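Local structure of glycosyl hydrolase, family 38 (Enterococcus faecalis, 5KBP) at residues A[558-566]-A[579-587]; A[660-671]-A[769-780]. The protein probably hydrolyses alpha-mannosidic linkages, as expected of a bacterial alpha-mannosidase of glycoside hydrolase family 38. All blocks are in the same frame, centred on the assembly; numbering follows the deposited sequence.

Contact 1. Residues A[558-566]-A[579-587]; sequences KLLTFEDTG and EDQGITTEN. With SO4 (sulfate ion), chain K.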
loop_
_atom_site.group_PDB
_atom_site.type_symbol
_atom_site.label_atom_id
_atom_site.label_comp_id
_atom_site.label_asym_id
_atom_site.label_seq_id
_atom_site.Cartn_x
_atom_site.Cartn_y
_atom_site.Cartn_z
ATOM N N LYS A 558 -39.840 3.524 17.946
ATOM C CA LYS A 558 -38.730 2.599 18.172
ATOM C C LYS A 558 -37.696 2.638 17.050
ATOM O O LYS A 558 -36.989 1.652 16.816
ATOM C CB LYS A 558 -39.232 1.167 18.385
ATOM C CG LYS A 558 -40.170 1.019 19.572
ATOM C CD LYS A 558 -40.674 -0.406 19.705
ATOM C CE LYS A 558 -41.614 -0.540 20.887
ATOM N NZ LYS A 558 -42.139 -1.922 21.045
ATOM N N LEU A 559 -37.584 3.765 16.356
ATOM C CA LEU A 559 -36.586 3.911 15.310
ATOM C C LEU A 559 -35.209 4.153 15.917
ATOM O O LEU A 559 -35.080 4.650 17.040
ATOM C CB LEU A 559 -36.961 5.059 14.374
ATOM C CG LEU A 559 -38.289 4.908 13.627
ATOM C CD1 LEU A 559 -38.621 6.175 12.852
ATOM C CD2 LEU A 559 -38.236 3.708 12.696
ATOM N N LEU A 560 -34.174 3.795 15.153
ATOM C CA LEU A 560 -32.779 3.923 15.581
ATOM C C LEU A 560 -32.510 3.082 16.830
ATOM O O LEU A 560 -31.999 3.568 17.842
ATOM C CB LEU A 560 -32.400 5.391 15.807
ATOM C CG LEU A 560 -30.909 5.734 15.859
ATOM C CD1 LEU A 560 -30.279 5.572 14.485
ATOM C CD2 LEU A 560 -30.692 7.142 16.400
ATOM N N THR A 561 -32.869 1.804 16.753
ATOM C CA THR A 561 -32.585 0.839 17.807
ATOM C C THR A 561 -31.415 -0.036 17.375
ATOM O O THR A 561 -31.405 -0.557 16.255
ATOM C CB THR A 561 -33.811 -0.024 18.111
ATOM O OG1 THR A 561 -34.853 0.797 18.657
ATOM C CG2 THR A 561 -33.465 -1.121 19.109
ATOM N N PHE A 562 -30.436 -0.192 18.260
ATOM C CA PHE A 562 -29.226 -0.943 17.960
ATOM C C PHE A 562 -29.330 -2.363 18.499
ATOM O O PHE A 562 -29.877 -2.592 19.582
ATOM C CB PHE A 562 -27.996 -0.240 18.539
ATOM C CG PHE A 562 -27.749 1.118 17.948
ATOM C CD1 PHE A 562 -27.140 1.245 16.710
ATOM C CD2 PHE A 562 -28.135 2.264 18.620
ATOM C CE1 PHE A 562 -26.916 2.493 16.158
ATOM C CE2 PHE A 562 -27.913 3.514 18.073
ATOM C CZ PHE A 562 -27.303 3.628 16.840
ATOM N N GLU A 563 -28.799 -3.314 17.733
ATOM C CA GLU A 563 -28.889 -4.730 18.060
ATOM C C GLU A 563 -27.556 -5.394 17.760
ATOM O O GLU A 563 -27.039 -5.277 16.644
ATOM C CB GLU A 563 -30.006 -5.409 17.260
ATOM C CG GLU A 563 -30.117 -6.908 17.479
ATOM C CD GLU A 563 -30.836 -7.605 16.341
ATOM O OE1 GLU A 563 -30.196 -7.863 15.300
ATOM O OE2 GLU A 563 -32.045 -7.885 16.483
ATOM N N ASP A 564 -27.003 -6.089 18.750
ATOM C CA ASP A 564 -25.744 -6.804 18.600
ATOM C C ASP A 564 -25.964 -8.279 18.895
ATOM O O ASP A 564 -26.564 -8.633 19.917
ATOM C CB ASP A 564 -24.664 -6.236 19.524
ATOM C CG ASP A 564 -23.326 -6.927 19.344
ATOM O OD1 ASP A 564 -22.558 -6.517 18.448
ATOM O OD2 ASP A 564 -23.041 -7.883 20.096
ATOM N N THR A 565 -25.490 -9.133 17.992
ATOM C CA THR A 565 -25.531 -10.575 18.169
ATOM C C THR A 565 -24.154 -11.149 17.877
ATOM O O THR A 565 -23.297 -10.490 17.284
ATOM C CB THR A 565 -26.571 -11.243 17.254
ATOM O OG1 THR A 565 -26.129 -11.169 15.894
ATOM C CG2 THR A 565 -27.923 -10.558 17.378
ATOM N N GLY A 566 -23.951 -12.392 18.301
ATOM C CA GLY A 566 -22.721 -13.081 17.983
ATOM C C GLY A 566 -22.662 -13.503 16.528
ATOM O O GLY A 566 -23.670 -13.583 15.825
ATOM N N GLU A 579 -27.320 -20.461 20.817
ATOM C CA GLU A 579 -27.936 -20.017 22.059
ATOM C C GLU A 579 -28.037 -18.502 22.171
ATOM O O GLU A 579 -28.676 -18.007 23.107
ATOM C CB GLU A 579 -27.163 -20.563 23.268
ATOM C CG GLU A 579 -26.836 -22.046 23.181
ATOM C CD GLU A 579 -28.053 -22.907 22.902
ATOM O OE1 GLU A 579 -29.132 -22.624 23.462
ATOM O OE2 GLU A 579 -27.930 -23.870 22.116
ATOM N N ASP A 580 -27.432 -17.760 21.248
ATOM C CA ASP A 580 -27.455 -16.306 21.318
ATOM C C ASP A 580 -28.831 -15.777 20.932
ATOM O O ASP A 580 -29.370 -16.124 19.875
ATOM C CB ASP A 580 -26.382 -15.719 20.403
ATOM C CG ASP A 580 -26.344 -14.204 20.444
ATOM O OD1 ASP A 580 -26.738 -13.624 21.478
ATOM O OD2 ASP A 580 -25.916 -13.592 19.443
ATOM N N GLN A 581 -29.398 -14.933 21.793
ATOM C CA GLN A 581 -30.699 -14.324 21.558
ATOM C C GLN A 581 -30.610 -12.815 21.367
ATOM O O GLN A 581 -31.645 -12.142 21.322
ATOM C CB GLN A 581 -31.652 -14.666 22.706
ATOM C CG GLN A 581 -32.045 -16.137 22.747
ATOM C CD GLN A 581 -32.640 -16.552 24.076
ATOM O OE1 GLN A 581 -32.094 -16.243 25.136
ATOM N NE2 GLN A 581 -33.765 -17.255 24.028
ATOM N N GLY A 582 -29.404 -12.271 21.258
ATOM C CA GLY A 582 -29.217 -10.878 20.916
ATOM C C GLY A 582 -29.157 -9.965 22.129
ATOM O O GLY A 582 -29.564 -10.313 23.236
ATOM N N ILE A 583 -28.625 -8.767 21.897
ATOM C CA ILE A 583 -28.562 -7.707 22.897
ATOM C C ILE A 583 -28.970 -6.407 22.219
ATOM O O ILE A 583 -28.392 -6.029 21.195
ATOM C CB ILE A 583 -27.158 -7.577 23.520
ATOM C CG1 ILE A 583 -26.799 -8.838 24.311
ATOM C CG2 ILE A 583 -27.085 -6.353 24.411
ATOM C CD1 ILE A 583 -25.396 -8.825 24.874
ATOM N N THR A 584 -29.965 -5.727 22.782
ATOM C CA THR A 584 -30.532 -4.537 22.170
ATOM C C THR A 584 -30.445 -3.350 23.121
ATOM O O THR A 584 -30.268 -3.505 24.333
ATOM C CB THR A 584 -31.995 -4.763 21.764
ATOM O OG1 THR A 584 -32.480 -3.613 21.063
ATOM C CG2 THR A 584 -32.859 -4.996 22.996
ATOM N N THR A 585 -30.572 -2.156 22.551
ATOM C CA THR A 585 -30.625 -0.922 23.321
ATOM C C THR A 585 -32.049 -0.521 23.683
ATOM O O THR A 585 -32.255 0.584 24.194
ATOM C CB THR A 585 -29.950 0.217 22.552
ATOM O OG1 THR A 585 -30.621 0.418 21.303
ATOM C CG2 THR A 585 -28.486 -0.108 22.289
ATOM N N GLU A 586 -33.031 -1.392 23.432
ATOM C CA GLU A 586 -34.423 -1.058 23.720
ATOM C C GLU A 586 -34.656 -0.839 25.209
ATOM O O GLU A 586 -35.531 -0.054 25.593
ATOM C CB GLU A 586 -35.346 -2.161 23.199
ATOM C CG GLU A 586 -36.828 -1.850 23.345
ATOM C CD GLU A 586 -37.705 -3.075 23.181
ATOM O OE1 GLU A 586 -37.167 -4.202 23.205
ATOM O OE2 GLU A 586 -38.934 -2.911 23.034
ATOM N N ASN A 587 -33.892 -1.522 26.058
ATOM C CA ASN A 587 -34.040 -1.373 27.500
ATOM C C ASN A 587 -32.773 -0.786 28.109
ATOM O O ASN A 587 -32.134 -1.416 28.959
ATOM C CB ASN A 587 -34.373 -2.722 28.138
HETATM S S SO4 K . -45.484 -0.845 21.946
HETATM O O1 SO4 K . -45.241 0.016 20.793
HETATM O O2 SO4 K . -44.787 -0.307 23.111
HETATM O O3 SO4 K . -46.918 -0.897 22.220
HETATM O O4 SO4 K . -44.994 -2.190 21.663
#

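Contact 2. Residues A[660-671]-A[769-780]; sequences FFETTINNQIKD and QCQGEYTFKYGL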
loop_
_atom_site.group_PDB
_atom_site.type_symbol
_atom_site.label_atom_id
_atom_site.label_comp_id
_atom_site.label_asym_id
_atom_site.label_seq_id
_atom_site.Cartn_x
_atom_site.Cartn_y
_atom_site.Cartn_z
ATOM N N PHE A 660 -30.544 12.995 9.522
ATOM C CA PHE A 660 -29.212 12.430 9.358
ATOM C C PHE A 660 -28.717 11.807 10.656
ATOM O O PHE A 660 -28.967 12.329 11.747
ATOM C CB PHE A 660 -28.231 13.505 8.887
ATOM C CG PHE A 660 -28.498 14.000 7.494
ATOM C CD1 PHE A 660 -29.397 15.031 7.271
ATOM C CD2 PHE A 660 -27.850 13.436 6.409
ATOM C CE1 PHE A 660 -29.643 15.489 5.988
ATOM C CE2 PHE A 660 -28.091 13.888 5.127
ATOM C CZ PHE A 660 -28.989 14.915 4.916
ATOM N N PHE A 661 -28.005 10.690 10.529
ATOM C CA PHE A 661 -27.428 9.984 11.663
ATOM C C PHE A 661 -25.931 9.801 11.456
ATOM O O PHE A 661 -25.458 9.641 10.328
ATOM C CB PHE A 661 -28.087 8.615 11.866
ATOM C CG PHE A 661 -29.584 8.665 11.917
ATOM C CD1 PHE A 661 -30.231 9.322 12.949
ATOM C CD2 PHE A 661 -30.345 8.048 10.938
ATOM C CE1 PHE A 661 -31.611 9.369 13.000
ATOM C CE2 PHE A 661 -31.725 8.091 10.984
ATOM C CZ PHE A 661 -32.359 8.752 12.017
ATOM N N GLU A 662 -25.190 9.820 12.563
ATOM C CA GLU A 662 -23.745 9.600 12.543
ATOM C C GLU A 662 -23.386 8.830 13.809
ATOM O O GLU A 662 -23.257 9.421 14.886
ATOM C CB GLU A 662 -22.982 10.916 12.453
ATOM C CG GLU A 662 -21.721 10.840 11.607
ATOM C CD GLU A 662 -20.984 12.161 11.527
ATOM O OE1 GLU A 662 -20.072 12.388 12.349
ATOM O OE2 GLU A 662 -21.320 12.978 10.644
ATOM N N THR A 663 -23.232 7.516 13.679
ATOM C CA THR A 663 -22.938 6.643 14.807
ATOM C C THR A 663 -21.445 6.339 14.846
ATOM O O THR A 663 -20.863 5.943 13.831
ATOM C CB THR A 663 -23.739 5.343 14.713
ATOM O OG1 THR A 663 -25.142 5.637 14.740
ATOM C CG2 THR A 663 -23.395 4.418 15.869
ATOM N N THR A 664 -20.832 6.527 16.012
ATOM C CA THR A 664 -19.413 6.274 16.209
ATOM C C THR A 664 -19.214 5.283 17.347
ATOM O O THR A 664 -19.852 5.394 18.399
ATOM C CB THR A 664 -18.645 7.565 16.515
ATOM O OG1 THR A 664 -19.192 8.180 17.689
ATOM C CG2 THR A 664 -18.742 8.534 15.350
ATOM N N ILE A 665 -18.328 4.310 17.131
ATOM C CA ILE A 665 -17.999 3.303 18.132
ATOM C C ILE A 665 -16.490 3.097 18.148
ATOM O O ILE A 665 -15.784 3.402 17.184
ATOM C CB ILE A 665 -18.703 1.949 17.874
ATOM C CG1 ILE A 665 -18.203 1.326 16.570
ATOM C CG2 ILE A 665 -20.217 2.115 17.844
ATOM C CD1 ILE A 665 -18.686 -0.090 16.335
ATOM N N ASN A 666 -16.000 2.569 19.267
ATOM C CA ASN A 666 -14.624 2.100 19.397
ATOM C C ASN A 666 -14.691 0.583 19.552
ATOM O O ASN A 666 -14.680 0.045 20.661
ATOM C CB ASN A 666 -13.911 2.766 20.573
ATOM C CG ASN A 666 -12.472 2.311 20.711
ATOM O OD1 ASN A 666 -11.857 1.860 19.744
ATOM N ND2 ASN A 666 -11.927 2.428 21.915
ATOM N N ASN A 667 -14.765 -0.107 18.420
ATOM C CA ASN A 667 -15.030 -1.543 18.401
ATOM C C ASN A 667 -13.836 -2.296 18.971
ATOM O O ASN A 667 -12.817 -2.476 18.302
ATOM C CB ASN A 667 -15.345 -2.000 16.982
ATOM C CG ASN A 667 -15.737 -3.460 16.918
ATOM O OD1 ASN A 667 -15.208 -4.224 16.111
ATOM N ND2 ASN A 667 -16.660 -3.859 17.781
ATOM N N GLN A 668 -13.957 -2.732 20.224
ATOM C CA GLN A 668 -12.998 -3.634 20.846
ATOM C C GLN A 668 -13.618 -5.006 21.097
ATOM O O GLN A 668 -13.188 -5.741 21.989
ATOM C CB GLN A 668 -12.459 -3.036 22.144
ATOM C CG GLN A 668 -11.702 -1.732 21.950
ATOM C CD GLN A 668 -10.492 -1.887 21.045
ATOM O OE1 GLN A 668 -9.825 -2.921 21.054
ATOM N NE2 GLN A 668 -10.208 -0.857 20.255
ATOM N N ILE A 669 -14.631 -5.353 20.308
ATOM C CA ILE A 669 -15.383 -6.591 20.456
ATOM C C ILE A 669 -15.155 -7.440 19.214
ATOM O O ILE A 669 -15.065 -6.913 18.099
ATOM C CB ILE A 669 -16.886 -6.308 20.665
ATOM C CG1 ILE A 669 -17.096 -5.436 21.906
ATOM C CG2 ILE A 669 -17.678 -7.599 20.783
ATOM C CD1 ILE A 669 -16.562 -6.048 23.184
ATOM N N LYS A 670 -15.058 -8.752 19.408
ATOM C CA LYS A 670 -14.814 -9.689 18.324
ATOM C C LYS A 670 -15.993 -10.642 18.166
ATOM O O LYS A 670 -16.793 -10.835 19.085
ATOM C CB LYS A 670 -13.530 -10.493 18.569
ATOM C CG LYS A 670 -12.282 -9.636 18.685
ATOM C CD LYS A 670 -11.069 -10.475 19.053
ATOM C CE LYS A 670 -9.829 -9.612 19.233
ATOM N NZ LYS A 670 -8.644 -10.408 19.664
ATOM N N ASP A 671 -16.089 -11.228 16.970
ATOM C CA ASP A 671 -17.055 -12.288 16.671
ATOM C C ASP A 671 -18.494 -11.832 16.913
ATOM O O ASP A 671 -19.271 -12.491 17.606
ATOM C CB ASP A 671 -16.742 -13.552 17.479
ATOM C CG ASP A 671 -15.353 -14.092 17.201
ATOM O OD1 ASP A 671 -14.957 -14.145 16.019
ATOM O OD2 ASP A 671 -14.657 -14.462 18.170
ATOM N N GLN A 769 -11.767 -8.699 12.252
ATOM C CA GLN A 769 -12.551 -8.350 13.430
ATOM C C GLN A 769 -12.852 -6.859 13.508
ATOM O O GLN A 769 -13.621 -6.450 14.384
ATOM C CB GLN A 769 -11.825 -8.799 14.700
ATOM C CG GLN A 769 -11.612 -10.303 14.810
ATOM C CD GLN A 769 -12.881 -11.064 15.153
ATOM O OE1 GLN A 769 -13.956 -10.480 15.277
ATOM N NE2 GLN A 769 -12.757 -12.376 15.311
ATOM N N CYS A 770 -12.251 -6.049 12.635
ATOM C CA CYS A 770 -12.582 -4.631 12.493
ATOM C C CYS A 770 -12.478 -3.889 13.824
ATOM O O CYS A 770 -13.405 -3.201 14.256
ATOM C CB CYS A 770 -13.973 -4.459 11.881
ATOM S SG CYS A 770 -14.160 -5.199 10.248
ATOM N N GLN A 771 -11.331 -4.035 14.478
ATOM C CA GLN A 771 -11.097 -3.359 15.743
ATOM C C GLN A 771 -10.685 -1.911 15.505
ATOM O O GLN A 771 -9.900 -1.614 14.602
ATOM C CB GLN A 771 -10.013 -4.082 16.546
ATOM C CG GLN A 771 -10.309 -5.549 16.842
ATOM C CD GLN A 771 -11.425 -5.736 17.853
ATOM O OE1 GLN A 771 -11.183 -5.785 19.059
ATOM N NE2 GLN A 771 -12.654 -5.852 17.365
ATOM N N GLY A 772 -11.227 -1.005 16.321
ATOM C CA GLY A 772 -10.805 0.376 16.300
ATOM C C GLY A 772 -11.981 1.318 16.161
ATOM O O GLY A 772 -13.139 0.937 16.365
ATOM N N GLU A 773 -11.665 2.562 15.807
ATOM C CA GLU A 773 -12.665 3.613 15.684
ATOM C C GLU A 773 -13.398 3.508 14.352
ATOM O O GLU A 773 -12.786 3.272 13.305
ATOM C CB GLU A 773 -12.003 4.987 15.801
ATOM C CG GLU A 773 -11.288 5.243 17.120
ATOM C CD GLU A 773 -12.166 5.951 18.133
ATOM O OE1 GLU A 773 -11.883 5.849 19.346
ATOM O OE2 GLU A 773 -13.140 6.612 17.716
ATOM N N TYR A 774 -14.716 3.696 14.394
ATOM C CA TYR A 774 -15.545 3.636 13.200
ATOM C C TYR A 774 -16.648 4.679 13.288
ATOM O O TYR A 774 -17.158 4.978 14.371
ATOM C CB TYR A 774 -16.163 2.244 13.003
ATOM C CG TYR A 774 -15.185 1.215 12.486
ATOM C CD1 TYR A 774 -14.396 0.477 13.358
ATOM C CD2 TYR A 774 -15.046 0.985 11.124
ATOM C CE1 TYR A 774 -13.499 -0.461 12.888
ATOM C CE2 TYR A 774 -14.152 0.047 10.644
ATOM C CZ TYR A 774 -13.381 -0.672 11.531
ATOM O OH TYR A 774 -12.489 -1.606 11.056
ATOM N N THR A 775 -17.008 5.231 12.132
ATOM C CA THR A 775 -18.085 6.208 12.020
ATOM C C THR A 775 -18.994 5.788 10.876
ATOM O O THR A 775 -18.544 5.686 9.730
ATOM C CB THR A 775 -17.541 7.618 11.778
ATOM O OG1 THR A 775 -16.707 8.007 12.876
ATOM C CG2 THR A 775 -18.685 8.611 11.634
ATOM N N PHE A 776 -20.265 5.548 11.184
ATOM C CA PHE A 776 -21.250 5.105 10.206
ATOM C C PHE A 776 -22.211 6.251 9.917
ATOM O O PHE A 776 -22.852 6.776 10.834
ATOM C CB PHE A 776 -22.009 3.879 10.712
ATOM C CG PHE A 776 -21.120 2.814 11.286
ATOM C CD1 PHE A 776 -20.402 1.973 10.456
ATOM C CD2 PHE A 776 -21.002 2.657 12.657
ATOM C CE1 PHE A 776 -19.577 0.995 10.983
ATOM C CE2 PHE A 776 -20.183 1.680 13.190
ATOM C CZ PHE A 776 -19.469 0.847 12.351
ATOM N N LYS A 777 -22.309 6.633 8.645
ATOM C CA LYS A 777 -23.178 7.716 8.205
ATOM C C LYS A 777 -24.386 7.126 7.490
ATOM O O LYS A 777 -24.234 6.387 6.512
ATOM C CB LYS A 777 -22.429 8.685 7.289
ATOM C CG LYS A 777 -21.300 9.437 7.974
ATOM C CD LYS A 777 -20.642 10.426 7.025
ATOM C CE LYS A 777 -19.520 11.186 7.712
ATOM N NZ LYS A 777 -18.863 12.158 6.796
ATOM N N TYR A 778 -25.577 7.460 7.976
ATOM C CA TYR A 778 -26.824 6.973 7.403
ATOM C C TYR A 778 -27.924 7.967 7.762
ATOM O O TYR A 778 -27.701 8.919 8.515
ATOM C CB TYR A 778 -27.137 5.551 7.887
ATOM C CG TYR A 778 -27.163 5.378 9.393
ATOM C CD1 TYR A 778 -25.985 5.337 10.131
ATOM C CD2 TYR A 778 -28.364 5.231 10.073
ATOM C CE1 TYR A 778 -26.006 5.173 11.504
ATOM C CE2 TYR A 778 -28.394 5.065 11.446
ATOM C CZ TYR A 778 -27.212 5.037 12.156
ATOM O OH TYR A 778 -27.232 4.871 13.523
ATOM N N GLY A 779 -29.116 7.748 7.211
ATOM C CA GLY A 779 -30.194 8.692 7.438
ATOM C C GLY A 779 -31.555 8.111 7.128
ATOM O O GLY A 779 -31.686 7.000 6.610
ATOM N N LEU A 780 -32.576 8.903 7.449
ATOM C CA LEU A 780 -33.971 8.503 7.328
ATOM C C LEU A 780 -34.732 9.555 6.536
ATOM O O LEU A 780 -34.453 10.752 6.648
ATOM C CB LEU A 780 -34.602 8.314 8.721
ATOM C CG LEU A 780 -36.074 7.925 8.895
ATOM C CD1 LEU A 780 -36.242 7.122 10.176
ATOM C CD2 LEU A 780 -36.970 9.158 8.933
#

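Contact 1. Residues A[558-566]-A[579-587]
Two donors of the 579-587 segment converge on the carbonyl oxygen of Phe-562: the backbone N of Thr-585 lies 3.1 Å from Phe-562 O, tilted slightly from the carbonyl plane, and Thr-584 OG1 approaches at 3.2 Å, tilted by 33°. Thr-585 answers with its own hydroxyl, which takes the N-H of Phe-562, so the peptide groups on both sides of this residue are held. A chi1 of 60° sets Thr-585 OG1 nearly in line with that N-H and leaves its CG2 against Phe-562 CB at 3.8 Å. Thr-584 OG1 also accepts from Glu-586 N, forming an ST turn, while Thr-561 CG2 packs against the same oxygen at 3.3 Å. Asp-564 and Ile-583 form a hydrogen-bonded antiparallel pair, with Asp-564 N to Ile-583 O at 2.8 Å and nearly straight. Asp-580 closes the far end: OD2 receives Gly-566 N at 2.6 Å from the syn side but well out of the carboxylate plane, and OD1 receives Gly-582 N from above it in an Asx turn. The Asp-564 carboxylate turns to Arg-637 and His-672. Lys-558 reaches a sulfate, probably from the crystallisation liquor, and only a long salt bridge joins it to Glu-586. Thus short strand 583-584, between an Asx turn and an ST turn, pairs antiparallel with 555-566 on the edge opposite 672-679, in the family 38 C-terminal domain.

Contact 2. Residues A[660-671]-A[769-780]
Phe-661 and Tyr-778 interlock on the buried face of an antiparallel strand pair. Phe-661 CB sits over one face of the tyrosine ring, 3.7 Å from its centroid in a CH-pi contact, and the two rings meet obliquely with planes at 39°. Tyr-778 CG lies between its backbone N and carbonyl carbon (chi1 55°), which swings the ring across to the neighbouring strand and puts Tyr-778 OH 2.5 Å from Thr-663 OG1; that hydroxyl pair is hydrogen-bonded, and Thr-648 is a further partner of Thr-663. Next along the same side of the Phe-661 ring, Leu-780 CB meets its edge, 3.7 Å from Phe-661 CE2. Beyond Thr-663, Ile-665 pushes CD1 against the edge of the Phe-776 ring, 3.9 Å from CE2. On the opposite face, Thr-664 CG2 nestles beside Thr-775, and the Glu-662 and Lys-777 stems run alongside each other. Past the strand ends, Gln-769 bends at chi2: Gln-769 OE1 takes Asp-671 N at 2.8 Å, and Gln-769 NE2 meets Asp-671 OD1 at 2.9 Å from above the carboxylate plane. Gln-771 NE2 binds Ile-669 O at 2.7 Å. The alternating pairs are the signature of regular antiparallel pairing; both strands lie inside their sheet, between 641-653 and 727-732, its apolar face packed on strand 555-566.

Following the chain, contact 1 comes first and closes a short loop, with 12 residues between 558-566 and 579-587. Contact 2 opens later and spans 97 residues, many of them in strands, before 769-780 returns beside 660-671; the two are therefore in series and neither enclose nor cross one another. They belong to different antiparallel sheets, since strand 555-566 also pairs with 672-679, whereas 659-667 lies between 641-653 and 772-783. The chain passes from 659-667 through the short loop 668-671 into 672-679, linking the sheets. Their inner faces meet where Leu-560 CD1 lies 3.3 Å from Tyr-778 OH and Phe-562 CZ lies 3.6 Å from Thr-663 OG1.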